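Side-chain contacts in WbmS, polysaccharide deacetylase involved in O-antigen biosynthesis (Bordetella bronchiseptica, PDB 3HFT), which probably removes acetyl groups from a polysaccharide during O-antigen biosynthesis, as a zinc-binding member of the polysaccharide deacetylase family: residues 25-30 / 144-149; 33-38 / 160-165; 123-128 / 173-178. One frame throughout, in Å; residues are numbered along the deposited sequence.

Interaction 1: residues 25-30 / 144-149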
loop_
_atom_site.group_PDB
_atom_site.type_symbol
_atom_site.label_atom_id
_atom_site.label_comp_id
_atom_site.label_asym_id
_atom_site.label_seq_id
_atom_site.Cartn_x
_atom_site.Cartn_y
_atom_site.Cartn_z
ATOM N N SER A 25 -18.961 1.698 -2.190
ATOM C CA SER A 25 -19.752 0.965 -1.191
ATOM C C SER A 25 -20.654 -0.115 -1.778
ATOM O O SER A 25 -21.321 -0.843 -1.023
ATOM C CB SER A 25 -20.605 1.929 -0.380
ATOM O OG SER A 25 -21.362 2.747 -1.244
ATOM N N ASP A 26 -20.671 -0.263 -3.101
ATOM C CA ASP A 26 -21.425 -1.352 -3.727
ATOM C C ASP A 26 -20.626 -2.662 -3.686
ATOM O O ASP A 26 -21.182 -3.719 -3.934
ATOM C CB ASP A 26 -21.781 -1.023 -5.180
ATOM C CG ASP A 26 -22.761 0.122 -5.317
ATOM O OD1 ASP A 26 -23.688 0.242 -4.503
ATOM O OD2 ASP A 26 -22.633 0.894 -6.290
ATOM N N ILE A 27 -19.335 -2.604 -3.344
ATOM C CA ILE A 27 -18.490 -3.799 -3.276
ATOM C C ILE A 27 -18.953 -4.671 -2.112
ATOM O O ILE A 27 -19.050 -4.199 -0.976
ATOM C CB ILE A 27 -17.012 -3.429 -3.079
ATOM C CG1 ILE A 27 -16.512 -2.674 -4.325
ATOM C CG2 ILE A 27 -16.122 -4.686 -2.782
ATOM C CD1 ILE A 27 -15.199 -1.904 -4.154
ATOM N N ASP A 28 -19.280 -5.917 -2.420
ATOM C CA ASP A 28 -19.660 -6.894 -1.426
ATOM C C ASP A 28 -18.609 -7.978 -1.554
ATOM O O ASP A 28 -18.588 -8.733 -2.533
ATOM C CB ASP A 28 -21.043 -7.438 -1.709
ATOM C CG ASP A 28 -21.463 -8.527 -0.736
ATOM O OD1 ASP A 28 -20.639 -8.994 0.086
ATOM O OD2 ASP A 28 -22.639 -8.933 -0.805
ATOM N N ILE A 29 -17.735 -8.029 -0.562
ATOM C CA ILE A 29 -16.585 -8.923 -0.587
ATOM C C ILE A 29 -17.036 -10.377 -0.722
ATOM O O ILE A 29 -16.291 -11.204 -1.193
ATOM C CB ILE A 29 -15.696 -8.715 0.690
ATOM C CG1 ILE A 29 -14.292 -9.265 0.475
ATOM C CG2 ILE A 29 -16.394 -9.276 1.950
ATOM C CD1 ILE A 29 -13.607 -8.640 -0.711
ATOM N N ASN A 30 -18.267 -10.686 -0.321
ATOM C CA ASN A 30 -18.788 -12.054 -0.442
ATOM C C ASN A 30 -19.411 -12.393 -1.781
ATOM O O ASN A 30 -19.862 -13.508 -1.971
ATOM C CB ASN A 30 -19.845 -12.297 0.653
ATOM C CG ASN A 30 -19.246 -12.248 2.027
ATOM O OD1 ASN A 30 -18.203 -12.835 2.260
ATOM N ND2 ASN A 30 -19.867 -11.509 2.930
ATOM N N LEU A 144 -15.231 3.332 9.150
ATOM C CA LEU A 144 -14.937 3.299 7.733
ATOM C C LEU A 144 -14.816 1.820 7.352
ATOM O O LEU A 144 -14.318 1.021 8.145
ATOM C CB LEU A 144 -13.640 4.075 7.423
ATOM C CG LEU A 144 -13.712 5.598 7.651
ATOM C CD1 LEU A 144 -12.350 6.278 7.527
ATOM C CD2 LEU A 144 -14.701 6.236 6.682
ATOM N N ARG A 145 -15.308 1.441 6.174
ATOM C CA ARG A 145 -15.271 0.055 5.744
ATOM C C ARG A 145 -14.434 -0.170 4.524
ATOM O O ARG A 145 -13.985 -1.284 4.292
ATOM C CB ARG A 145 -16.667 -0.489 5.432
ATOM N N TYR A 146 -14.254 0.836 3.680
ATOM C CA TYR A 146 -13.496 0.619 2.477
ATOM C C TYR A 146 -12.248 1.491 2.413
ATOM O O TYR A 146 -12.356 2.721 2.320
ATOM C CB TYR A 146 -14.362 0.948 1.266
ATOM C CG TYR A 146 -15.580 0.097 1.178
ATOM C CD1 TYR A 146 -15.531 -1.156 0.586
ATOM C CD2 TYR A 146 -16.767 0.507 1.732
ATOM C CE1 TYR A 146 -16.651 -1.949 0.519
ATOM C CE2 TYR A 146 -17.894 -0.284 1.664
ATOM C CZ TYR A 146 -17.826 -1.505 1.054
ATOM O OH TYR A 146 -18.927 -2.300 0.986
ATOM N N ASP A 147 -11.080 0.856 2.407
ATOM C CA ASP A 147 -9.828 1.567 2.217
ATOM C C ASP A 147 -9.425 1.551 0.728
ATOM O O ASP A 147 -9.383 0.488 0.109
ATOM C CB ASP A 147 -8.719 0.964 3.081
ATOM C CG ASP A 147 -7.370 1.561 2.765
ATOM O OD1 ASP A 147 -6.718 1.047 1.810
ATOM O OD2 ASP A 147 -6.990 2.535 3.462
ATOM N N CYS A 148 -9.161 2.727 0.161
ATOM C CA CYS A 148 -8.861 2.886 -1.252
ATOM C C CYS A 148 -7.454 3.424 -1.472
ATOM O O CYS A 148 -7.208 4.128 -2.431
ATOM C CB CYS A 148 -9.883 3.821 -1.903
ATOM S SG CYS A 148 -11.555 3.098 -1.798
ATOM N N ASN A 149 -6.521 3.018 -0.610
ATOM C CA ASN A 149 -5.145 3.564 -0.603
ATOM C C ASN A 149 -4.051 2.788 -1.359
ATOM O O ASN A 149 -2.947 3.283 -1.503
ATOM C CB ASN A 149 -4.701 3.723 0.854
ATOM C CG ASN A 149 -5.262 4.995 1.478
ATOM O OD1 ASN A 149 -5.116 6.050 0.907
ATOM N ND2 ASN A 149 -5.851 4.895 2.653
#
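Tyr146 reaches out from strand 146-147 and lays its ring against the backbone of residues 25-27. Its hydroxyl donates a hydrogen bond of 2.7 Å from Tyr146 OH to Ile27 O. The bond lies in the carbonyl plane, with a C=O...donor angle of 157°. Ile27 O also sits near the plane of the ring, at its edge. Tyr146 CG stands anti to its own carbonyl carbon (chi1 -61°), and this directs the ring out of the strand toward the loop. Ser25 lies over a ring face. Its CA is 3.6 Å from Tyr146 CE2, and its CB is 4.1 Å from the same atom. Ser25 OG turns to another partner, Glu88 OE1. The loop that holds Ser25 and Ile27 precedes strand 39-44, the first strand of the parallel sheet. Tyr146 belongs to the small mixed sheet, between strands 123-124 and 171-172, so its side chain ties the N-terminal loop to that second sheet. On the same side of the ring as Ser25, but at the CE1 edge, Ile27 CB packs 3.9 Å from Tyr146 CE1. The Ile27 side chain also touches Val173 and Ile202. A second backbone oxygen, Ser25 O, stands 3.4 Å from Tyr146 OH.

Interaction 2: residues 33-38 / 160-165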
loop_
_atom_site.group_PDB
_atom_site.type_symbol
_atom_site.label_atom_id
_atom_site.label_comp_id
_atom_site.label_asym_id
_atom_site.label_seq_id
_atom_site.Cartn_x
_atom_site.Cartn_y
_atom_site.Cartn_z
ATOM N N GLU A 33 -19.651 -10.823 -8.102
ATOM C CA GLU A 33 -20.464 -10.181 -9.132
ATOM C C GLU A 33 -20.571 -8.686 -8.850
ATOM O O GLU A 33 -20.804 -7.888 -9.748
ATOM C CB GLU A 33 -21.883 -10.801 -9.197
ATOM N N SER A 34 -20.370 -8.295 -7.600
ATOM C CA SER A 34 -20.487 -6.888 -7.235
ATOM C C SER A 34 -19.339 -6.018 -7.729
ATOM O O SER A 34 -19.443 -4.789 -7.697
ATOM C CB SER A 34 -20.619 -6.745 -5.718
ATOM O OG SER A 34 -19.411 -7.017 -5.052
ATOM N N TRP A 35 -18.246 -6.631 -8.169
ATOM C CA TRP A 35 -17.075 -5.874 -8.627
ATOM C C TRP A 35 -16.402 -6.358 -9.894
ATOM O O TRP A 35 -15.719 -5.587 -10.558
ATOM C CB TRP A 35 -15.990 -5.858 -7.549
ATOM C CG TRP A 35 -15.171 -7.160 -7.396
ATOM C CD1 TRP A 35 -14.136 -7.637 -8.235
ATOM C CD2 TRP A 35 -15.267 -8.089 -6.339
ATOM N NE1 TRP A 35 -13.634 -8.804 -7.739
ATOM C CE2 TRP A 35 -14.309 -9.114 -6.580
ATOM C CE3 TRP A 35 -16.051 -8.157 -5.199
ATOM C CZ2 TRP A 35 -14.128 -10.181 -5.717
ATOM C CZ3 TRP A 35 -15.876 -9.220 -4.331
ATOM C CH2 TRP A 35 -14.926 -10.234 -4.588
ATOM N N ARG A 36 -16.526 -7.635 -10.210
ATOM C CA ARG A 36 -15.760 -8.216 -11.294
ATOM C C ARG A 36 -16.131 -7.632 -12.616
ATOM O O ARG A 36 -17.299 -7.670 -13.034
ATOM C CB ARG A 36 -15.949 -9.720 -11.295
ATOM C CG ARG A 36 -14.865 -10.472 -11.960
ATOM C CD ARG A 36 -15.116 -11.955 -11.765
ATOM N NE ARG A 36 -14.416 -12.724 -12.777
ATOM C CZ ARG A 36 -13.249 -13.323 -12.601
ATOM N NH1 ARG A 36 -12.621 -13.256 -11.413
ATOM N NH2 ARG A 36 -12.708 -14.001 -13.614
ATOM N N GLY A 37 -15.154 -7.056 -13.285
ATOM C CA GLY A 37 -15.396 -6.393 -14.571
ATOM C C GLY A 37 -16.078 -5.034 -14.511
ATOM O O GLY A 37 -16.350 -4.430 -15.545
ATOM N N ARG A 38 -16.343 -4.532 -13.314
ATOM C CA ARG A 38 -17.037 -3.275 -13.164
ATOM C C ARG A 38 -16.040 -2.157 -13.035
ATOM O O ARG A 38 -14.861 -2.389 -12.736
ATOM C CB ARG A 38 -17.968 -3.318 -11.949
ATOM C CG ARG A 38 -18.979 -4.448 -12.033
ATOM C CD ARG A 38 -19.934 -4.405 -10.879
ATOM N NE ARG A 38 -21.065 -3.532 -11.139
ATOM C CZ ARG A 38 -21.958 -3.130 -10.225
ATOM N NH1 ARG A 38 -21.865 -3.507 -8.934
ATOM N NH2 ARG A 38 -22.962 -2.331 -10.611
ATOM N N LEU A 160 -6.583 -7.589 -10.452
ATOM C CA LEU A 160 -6.916 -7.090 -9.119
ATOM C C LEU A 160 -8.269 -7.487 -8.626
ATOM O O LEU A 160 -9.218 -7.611 -9.430
ATOM C CB LEU A 160 -6.852 -5.603 -9.136
ATOM C CG LEU A 160 -5.467 -4.991 -9.350
ATOM C CD1 LEU A 160 -5.599 -3.491 -9.481
ATOM C CD2 LEU A 160 -4.516 -5.391 -8.188
ATOM N N GLN A 161 -8.360 -7.644 -7.303
ATOM C CA GLN A 161 -9.576 -8.021 -6.587
ATOM C C GLN A 161 -9.509 -7.317 -5.209
ATOM O O GLN A 161 -8.422 -7.222 -4.617
ATOM C CB GLN A 161 -9.597 -9.560 -6.355
ATOM C CG GLN A 161 -9.203 -10.455 -7.573
ATOM C CD GLN A 161 -10.285 -10.513 -8.634
ATOM O OE1 GLN A 161 -11.408 -10.109 -8.367
ATOM N NE2 GLN A 161 -9.962 -11.035 -9.836
ATOM N N PRO A 162 -10.652 -6.859 -4.665
ATOM C CA PRO A 162 -10.605 -6.297 -3.320
ATOM C C PRO A 162 -10.401 -7.484 -2.354
ATOM O O PRO A 162 -10.625 -8.631 -2.735
ATOM C CB PRO A 162 -12.011 -5.692 -3.146
ATOM C CG PRO A 162 -12.868 -6.621 -3.965
ATOM C CD PRO A 162 -12.028 -6.948 -5.163
ATOM N N TRP A 163 -9.966 -7.213 -1.130
ATOM C CA TRP A 163 -9.748 -8.252 -0.146
ATOM C C TRP A 163 -10.088 -7.778 1.260
ATOM O O TRP A 163 -10.185 -6.584 1.516
ATOM C CB TRP A 163 -8.302 -8.776 -0.230
ATOM C CG TRP A 163 -7.223 -7.874 0.184
ATOM C CD1 TRP A 163 -6.756 -7.715 1.451
ATOM C CD2 TRP A 163 -6.418 -7.010 -0.648
ATOM N NE1 TRP A 163 -5.735 -6.821 1.467
ATOM C CE2 TRP A 163 -5.493 -6.377 0.196
ATOM C CE3 TRP A 163 -6.404 -6.712 -2.009
ATOM C CZ2 TRP A 163 -4.563 -5.469 -0.267
ATOM C CZ3 TRP A 163 -5.486 -5.821 -2.482
ATOM C CH2 TRP A 163 -4.568 -5.188 -1.611
ATOM N N ARG A 164 -10.289 -8.728 2.171
ATOM C CA ARG A 164 -10.581 -8.402 3.551
ATOM C C ARG A 164 -9.315 -7.989 4.292
ATOM O O ARG A 164 -8.322 -8.720 4.273
ATOM C CB ARG A 164 -11.132 -9.604 4.294
ATOM C CG ARG A 164 -12.448 -10.070 3.790
ATOM C CD ARG A 164 -12.817 -11.387 4.418
ATOM N NE ARG A 164 -13.627 -12.191 3.494
ATOM C CZ ARG A 164 -14.956 -12.186 3.431
ATOM N NH1 ARG A 164 -15.696 -11.422 4.243
ATOM N NH2 ARG A 164 -15.553 -12.974 2.541
ATOM N N HIS A 165 -9.385 -6.862 5.000
ATOM C CA HIS A 165 -8.294 -6.454 5.881
ATOM C C HIS A 165 -8.394 -7.250 7.185
ATOM O O HIS A 165 -9.475 -7.740 7.528
ATOM C CB HIS A 165 -8.350 -4.964 6.142
ATOM C CG HIS A 165 -7.147 -4.440 6.854
ATOM N ND1 HIS A 165 -5.869 -4.699 6.420
ATOM C CD2 HIS A 165 -7.023 -3.660 7.952
ATOM C CE1 HIS A 165 -5.008 -4.132 7.242
ATOM N NE2 HIS A 165 -5.678 -3.501 8.185
HETATM O O HOH W 1 -13.309 -12.521 -8.784
#
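Trp35 and Pro162 meet in a CH-pi contact, with the proline over a face of the indole. Trp35 opens a type II beta turn, residues 35-38, that leads into strand 39-44. Pro162 comes just before strand 163-164, an outermost strand of the mixed sheet within the chain. The contact thus joins the entry to the parallel sheet with the margin of the other one. The packed part is close. Pro162 CD lies 3.5 Å from the centroid of the five-membered ring of Trp35, only 11° off the ring normal. Pro162 CG spreads over the six-membered ring, 3.7 Å from Trp35 CE3. Trp35 CG sits between its backbone N and carbonyl carbon (chi1 77°), which brings the indole toward Pro162. Trp35 also touches Ile202, and Pro162 touches Val171. Gln161 works at the edge of the indole, its amide steeply turned to the ring. Gln161 has two conformers; in the one described, its NE2 is held by Asp200 O. The outer side is looser and wetter. Arg36 is exposed, with an extended chain, and its NH1 stays 3.8 Å from Gln161 NE2. In this conformer a water accepts from Arg36 NH1 and donates to Gln161 OE1. Trp35 NE1 donates to the same Gln161 OE1 at 2.7 Å, nearly along the C=O axis, and the oxygen lies in the indole plane.

Interaction 3: residues 123-128 / 173-178. With EDO (1,2-ethanediol), chain F.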
loop_
_atom_site.group_PDB
_atom_site.type_symbol
_atom_site.label_atom_id
_atom_site.label_comp_id
_atom_site.label_asym_id
_atom_site.label_seq_id
_atom_site.Cartn_x
_atom_site.Cartn_y
_atom_site.Cartn_z
ATOM N N SER A 123 -16.196 5.093 3.046
ATOM C CA SER A 123 -15.050 4.965 2.145
ATOM C C SER A 123 -14.019 6.070 2.337
ATOM O O SER A 123 -14.368 7.230 2.543
ATOM C CB SER A 123 -15.501 4.889 0.675
ATOM O OG SER A 123 -16.341 3.764 0.443
ATOM N N VAL A 124 -12.738 5.701 2.253
ATOM C CA VAL A 124 -11.663 6.645 2.441
ATOM C C VAL A 124 -10.479 6.388 1.527
ATOM O O VAL A 124 -10.119 5.235 1.254
ATOM C CB VAL A 124 -11.144 6.620 3.928
ATOM C CG1 VAL A 124 -10.691 5.192 4.341
ATOM C CG2 VAL A 124 -9.995 7.615 4.131
ATOM N N ARG A 125 -9.882 7.476 1.049
ATOM C CA ARG A 125 -8.584 7.430 0.386
ATOM C C ARG A 125 -7.812 8.581 0.981
ATOM O O ARG A 125 -8.366 9.684 1.121
ATOM C CB ARG A 125 -8.657 7.589 -1.127
ATOM C CG ARG A 125 -7.279 7.464 -1.781
ATOM C CD ARG A 125 -7.424 7.627 -3.257
ATOM N NE ARG A 125 -8.053 6.484 -3.894
ATOM C CZ ARG A 125 -8.915 6.565 -4.907
ATOM N NH1 ARG A 125 -9.357 7.737 -5.344
ATOM N NH2 ARG A 125 -9.378 5.455 -5.459
ATOM N N SER A 126 -6.567 8.311 1.383
ATOM C CA SER A 126 -5.717 9.336 1.998
ATOM C C SER A 126 -5.053 10.207 0.957
ATOM O O SER A 126 -4.588 9.713 -0.066
ATOM C CB SER A 126 -4.622 8.704 2.847
ATOM O OG SER A 126 -5.171 7.945 3.911
ATOM N N HIS A 127 -4.990 11.519 1.224
ATOM C CA HIS A 127 -4.233 12.404 0.375
ATOM C C HIS A 127 -2.797 11.908 0.398
ATOM O O HIS A 127 -2.278 11.531 1.466
ATOM C CB HIS A 127 -4.277 13.862 0.820
ATOM C CG HIS A 127 -3.549 14.756 -0.127
ATOM N ND1 HIS A 127 -3.902 14.845 -1.457
ATOM C CD2 HIS A 127 -2.454 15.539 0.034
ATOM C CE1 HIS A 127 -3.080 15.687 -2.066
ATOM N NE2 HIS A 127 -2.185 16.109 -1.188
ATOM N N SER A 128 -2.195 11.834 -0.787
ATOM C CA SER A 128 -0.830 11.297 -0.970
ATOM C C SER A 128 -0.667 9.831 -0.535
ATOM O O SER A 128 0.453 9.358 -0.332
ATOM C CB SER A 128 0.213 12.190 -0.308
ATOM O OG SER A 128 0.194 13.450 -0.987
ATOM N N VAL A 173 -9.519 -1.944 -1.219
ATOM C CA VAL A 173 -9.890 -1.838 -2.595
ATOM C C VAL A 173 -8.719 -1.233 -3.416
ATOM O O VAL A 173 -8.446 -0.058 -3.300
ATOM C CB VAL A 173 -11.151 -0.941 -2.749
ATOM C CG1 VAL A 173 -11.562 -0.860 -4.257
ATOM C CG2 VAL A 173 -12.312 -1.444 -1.832
ATOM N N PRO A 174 -8.020 -2.052 -4.238
ATOM C CA PRO A 174 -6.880 -1.497 -4.956
ATOM C C PRO A 174 -7.343 -0.785 -6.226
ATOM O O PRO A 174 -8.337 -1.193 -6.820
ATOM C CB PRO A 174 -6.090 -2.739 -5.334
ATOM C CG PRO A 174 -7.146 -3.760 -5.592
ATOM C CD PRO A 174 -8.186 -3.483 -4.518
ATOM N N TYR A 175 -6.608 0.241 -6.652
ATOM C CA TYR A 175 -6.961 0.964 -7.861
ATOM C C TYR A 175 -5.809 0.994 -8.823
ATOM O O TYR A 175 -4.652 0.802 -8.431
ATOM C CB TYR A 175 -7.513 2.353 -7.572
ATOM C CG TYR A 175 -6.593 3.448 -7.093
ATOM C CD1 TYR A 175 -6.193 3.529 -5.761
ATOM C CD2 TYR A 175 -6.233 4.459 -7.934
ATOM C CE1 TYR A 175 -5.416 4.574 -5.307
ATOM C CE2 TYR A 175 -5.479 5.535 -7.485
ATOM C CZ TYR A 175 -5.074 5.588 -6.172
ATOM O OH TYR A 175 -4.360 6.676 -5.708
ATOM N N LEU A 176 -6.155 1.099 -10.107
ATOM C CA LEU A 176 -5.194 0.782 -11.159
ATOM C C LEU A 176 -4.829 1.895 -12.165
ATOM O O LEU A 176 -3.956 1.714 -13.016
ATOM C CB LEU A 176 -5.691 -0.470 -11.915
ATOM C CG LEU A 176 -7.108 -0.552 -12.527
ATOM C CD1 LEU A 176 -7.447 0.621 -13.474
ATOM C CD2 LEU A 176 -7.317 -1.926 -13.217
ATOM N N TRP A 177 -5.473 3.043 -12.037
ATOM C CA TRP A 177 -5.244 4.175 -12.932
ATOM C C TRP A 177 -5.563 5.476 -12.210
ATOM O O TRP A 177 -6.522 5.545 -11.409
ATOM C CB TRP A 177 -6.099 4.029 -14.196
ATOM C CG TRP A 177 -5.703 4.984 -15.328
ATOM C CD1 TRP A 177 -4.964 4.669 -16.434
ATOM C CD2 TRP A 177 -6.134 6.342 -15.513
ATOM N NE1 TRP A 177 -4.842 5.767 -17.256
ATOM C CE2 TRP A 177 -5.552 6.805 -16.715
ATOM C CE3 TRP A 177 -6.881 7.237 -14.740
ATOM C CZ2 TRP A 177 -5.732 8.123 -17.190
ATOM C CZ3 TRP A 177 -7.068 8.539 -15.215
ATOM C CH2 TRP A 177 -6.480 8.967 -16.417
ATOM N N GLU A 178 -4.733 6.496 -12.456
ATOM C CA GLU A 178 -4.903 7.829 -11.864
ATOM C C GLU A 178 -4.349 8.837 -12.872
ATOM O O GLU A 178 -3.326 8.582 -13.550
ATOM C CB GLU A 178 -4.224 7.927 -10.500
ATOM C CG GLU A 178 -4.278 9.299 -9.831
ATOM C CD GLU A 178 -3.648 9.311 -8.459
ATOM O OE1 GLU A 178 -3.741 8.274 -7.746
ATOM O OE2 GLU A 178 -3.053 10.355 -8.093
HETATM C C1 EDO F . -3.611 10.832 -3.828
HETATM O O1 EDO F . -3.122 12.070 -3.267
HETATM C C2 EDO F . -4.386 11.170 -5.102
HETATM O O2 EDO F . -5.271 12.316 -4.909
#
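Buried Arg125 lies over the ring of Tyr175 in a cation-pi contact. Arg125 CZ is 4.1 Å from the centroid of the Tyr175 ring and 12° off its normal. The guanidinium is not flat on the ring: the two planes are 39° apart. Arg125 NE comes nearest, 3.5 Å from Tyr175 CE1, while Arg125 NH2 lies 3.7 Å from Tyr175 CD1. The Arg125 chain runs straight as far as CD and bends at chi3 (-72°), which turns the guanidinium over the ring. Its N-H groups have partners too. Arg125 NE donates to Cys148 O, and Arg125 NH1 forms a salt bridge with Asp44. These bonds probably fix the rotation of the guanidinium. Tyr175 is held at its far end by the hydrogen bond from Tyr175 OH to Glu178 OE1, 2.7 Å long. A 1,2-ethanediol, probably from the crystallisation liquor, sits between the segments. Ser128 N donates to its O1 at 2.7 Å, and Glu178 OE2 approaches its C2 at 3.4 Å. His127, with Asp46 and His92, binds the zinc ion, so the contact borders the metal site of this polysaccharide deacetylase family protein. Strand 203-207 packs against Tyr175, and strand 123-124 leads into the Arg125 segment. Glu178 sits at the N-cap position, right before helix 179-185.

How the interactions relate
Interaction 3 is the core contact, near the centre of the chain and beside the zinc site. Interactions 1 and 2 lie farther out and are only partly buried. Both fasten the loop before strand 39-44 to the mixed sheet, and they touch each other: Asp28 N meets Ser34 OG, and Asn30 OD1 meets Arg164 NH2. Interaction 3 shares that sheet through strand 123-124, next to 146-147, and meets interaction 1 where Asn149 OD1 meets Ser126 N. In the core a guanidinium lies on a tyrosine whose hydroxyl bonds within its own segment. In the outer two, an aromatic group donates across the contact while backbone or proline packs on its ring. In interaction 2 a water bridges the exposed side.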